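Local coordinates for protein intramolecular trans-sialidase (Macrobdella decora, PDB 3SLI) that cleaves sialic acid from sialoglycoconjugates by an intramolecular trans-sialidase reaction that releases 2,7-anhydro-Neu5Ac, at residues 6-11 / 174-179. Numbering follows the deposited sequence.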
loop_
_atom_site.group_PDB
_atom_site.type_symbol
_atom_site.label_atom_id
_atom_site.label_comp_id
_atom_site.label_asym_id
_atom_site.label_seq_id
_atom_site.Cartn_x
_atom_site.Cartn_y
_atom_site.Cartn_z
ATOM N N LEU A 6 27.679 3.002 -29.411
ATOM C CA LEU A 6 28.045 4.237 -30.091
ATOM C C LEU A 6 28.841 5.142 -29.160
ATOM O O LEU A 6 29.688 5.912 -29.604
ATOM C CB LEU A 6 26.789 5.000 -30.541
ATOM C CG LEU A 6 25.816 4.334 -31.514
ATOM C CD1 LEU A 6 24.708 5.319 -31.876
ATOM C CD2 LEU A 6 26.566 3.864 -32.773
ATOM N N MET A 7 28.587 5.024 -27.858
ATOM C CA MET A 7 29.244 5.882 -26.888
ATOM C C MET A 7 29.197 5.237 -25.509
ATOM O O MET A 7 28.214 4.589 -25.158
ATOM C CB MET A 7 28.487 7.217 -26.861
ATOM C CG MET A 7 29.104 8.338 -26.057
ATOM S SD MET A 7 28.035 9.816 -26.133
ATOM C CE MET A 7 28.566 10.568 -27.691
ATOM N N GLU A 8 30.272 5.393 -24.747
ATOM C CA GLU A 8 30.344 4.860 -23.399
ATOM C C GLU A 8 31.186 5.816 -22.583
ATOM O O GLU A 8 32.169 6.372 -23.079
ATOM C CB GLU A 8 30.952 3.457 -23.372
ATOM C CG GLU A 8 30.986 2.863 -21.968
ATOM C CD GLU A 8 31.495 1.435 -21.914
ATOM O OE1 GLU A 8 31.187 0.643 -22.830
ATOM O OE2 GLU A 8 32.188 1.097 -20.929
ATOM N N LYS A 9 30.778 6.037 -21.341
ATOM C CA LYS A 9 31.491 6.939 -20.451
ATOM C C LYS A 9 31.376 6.362 -19.047
ATOM O O LYS A 9 30.401 5.675 -18.729
ATOM C CB LYS A 9 30.871 8.338 -20.521
ATOM C CG LYS A 9 31.855 9.477 -20.312
ATOM C CD LYS A 9 32.810 9.620 -21.490
ATOM C CE LYS A 9 33.722 10.815 -21.301
ATOM N NZ LYS A 9 34.477 10.735 -20.025
ATOM N N ASN A 10 32.342 6.676 -18.196
ATOM C CA ASN A 10 32.359 6.129 -16.851
ATOM C C ASN A 10 32.819 7.143 -15.797
ATOM O O ASN A 10 33.662 7.996 -16.075
ATOM C CB ASN A 10 33.265 4.886 -16.859
ATOM C CG ASN A 10 33.482 4.303 -15.487
ATOM O OD1 ASN A 10 34.575 4.404 -14.927
ATOM N ND2 ASN A 10 32.453 3.672 -14.937
ATOM N N ASN A 11 32.227 7.054 -14.604
ATOM C CA ASN A 11 32.543 7.916 -13.459
ATOM C C ASN A 11 32.622 9.411 -13.760
ATOM O O ASN A 11 33.666 10.038 -13.589
ATOM C CB ASN A 11 33.825 7.435 -12.763
ATOM C CG ASN A 11 33.735 5.980 -12.301
ATOM O OD1 ASN A 11 32.641 5.437 -12.109
ATOM N ND2 ASN A 11 34.886 5.339 -12.133
ATOM N N ASP A 174 27.967 5.313 -14.927
ATOM C CA ASP A 174 28.262 4.710 -16.210
ATOM C C ASP A 174 27.128 4.982 -17.181
ATOM O O ASP A 174 25.979 5.150 -16.771
ATOM C CB ASP A 174 28.424 3.191 -16.031
ATOM C CG ASP A 174 29.136 2.530 -17.200
ATOM O OD1 ASP A 174 30.390 2.528 -17.211
ATOM O OD2 ASP A 174 28.444 2.011 -18.104
ATOM N N ILE A 175 27.469 5.093 -18.459
ATOM C CA ILE A 175 26.482 5.275 -19.508
ATOM C C ILE A 175 26.959 4.546 -20.759
ATOM O O ILE A 175 28.141 4.590 -21.099
ATOM C CB ILE A 175 26.191 6.765 -19.857
ATOM C CG1 ILE A 175 25.097 6.819 -20.931
ATOM C CG2 ILE A 175 27.456 7.490 -20.327
ATOM C CD1 ILE A 175 24.706 8.207 -21.360
ATOM N N LYS A 176 26.038 3.829 -21.387
ATOM C CA LYS A 176 26.295 3.085 -22.613
ATOM C C LYS A 176 25.129 3.383 -23.538
ATOM O O LYS A 176 23.963 3.276 -23.135
ATOM C CB LYS A 176 26.351 1.577 -22.346
ATOM C CG LYS A 176 27.624 1.090 -21.680
ATOM C CD LYS A 176 27.547 -0.404 -21.418
ATOM C CE LYS A 176 28.877 -0.952 -20.916
ATOM N NZ LYS A 176 29.329 -0.308 -19.647
ATOM N N VAL A 177 25.444 3.805 -24.757
ATOM C CA VAL A 177 24.434 4.125 -25.757
ATOM C C VAL A 177 24.628 3.145 -26.914
ATOM O O VAL A 177 25.721 3.087 -27.494
ATOM C CB VAL A 177 24.608 5.578 -26.283
ATOM C CG1 VAL A 177 23.503 5.926 -27.265
ATOM C CG2 VAL A 177 24.625 6.566 -25.128
ATOM N N TYR A 178 23.583 2.370 -27.216
ATOM C CA TYR A 178 23.575 1.372 -28.297
ATOM C C TYR A 178 22.658 1.819 -29.428
ATOM O O TYR A 178 21.597 2.390 -29.181
ATOM C CB TYR A 178 23.009 0.040 -27.797
ATOM C CG TYR A 178 23.781 -0.625 -26.692
ATOM C CD1 TYR A 178 23.668 -0.186 -25.375
ATOM C CD2 TYR A 178 24.609 -1.719 -26.958
ATOM C CE1 TYR A 178 24.361 -0.818 -24.345
ATOM C CE2 TYR A 178 25.305 -2.360 -25.940
ATOM C CZ TYR A 178 25.177 -1.904 -24.637
ATOM O OH TYR A 178 25.868 -2.532 -23.623
ATOM N N SER A 179 23.036 1.523 -30.666
ATOM C CA SER A 179 22.195 1.868 -31.805
ATOM C C SER A 179 21.099 0.814 -31.941
ATOM O O SER A 179 20.058 1.052 -32.555
ATOM C CB SER A 179 23.023 1.890 -33.093
ATOM O OG SER A 179 23.544 0.600 -33.366
#
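Asp174 and Asn10 form a non-hydrogen-bonded antiparallel pair, and their side chains meet over the same face of the sheet: Asn10 ND2 donates to Asp174 OD1 at 3.3 Å, using the anti lone pair of that oxygen, with amide and carboxylate planes 57° apart. Asp174 OD2 takes Lys176 NZ in a salt bridge of 2.9 Å, on the syn side but tilted out of the carboxylate plane. Ile175 and Lys9 exchange two backbone hydrogen bonds, each N to the other's O; on the face away from Asp174 and Asn10, Ile175 CG2 packs 3.5 Å from Lys9 CB. Lys176 runs alongside Glu8, pointing the same way. The bend at its last torsion (chi4 59°) brings Lys176 NZ between the two acids, close to Asp174 and in a longer, weak bridge of 3.4 Å to Glu8 OE2. Val177 N binds Met7 O at 2.9 Å, but Val177 O faces two donors, Leu6 N at 2.7 Å and, weakly, Met7 N: a classic beta bulge where the chain turns its corner. Beyond it, Leu6 CD1 lies 4.0 Å from Ser179 CB; the OG of Ser179 is hydrogen-bonded to Pro2 O. Strand 170-178 lies between 5-14 and 37-45 within the lectin-like N-terminal domain. The face of Met7, Lys9, Ile175 and Val177 is largely apolar, Met7 touching helix 28-31; on that of Glu8 and Asp174, a single ammonium group probably offsets the repulsion between two carboxylates.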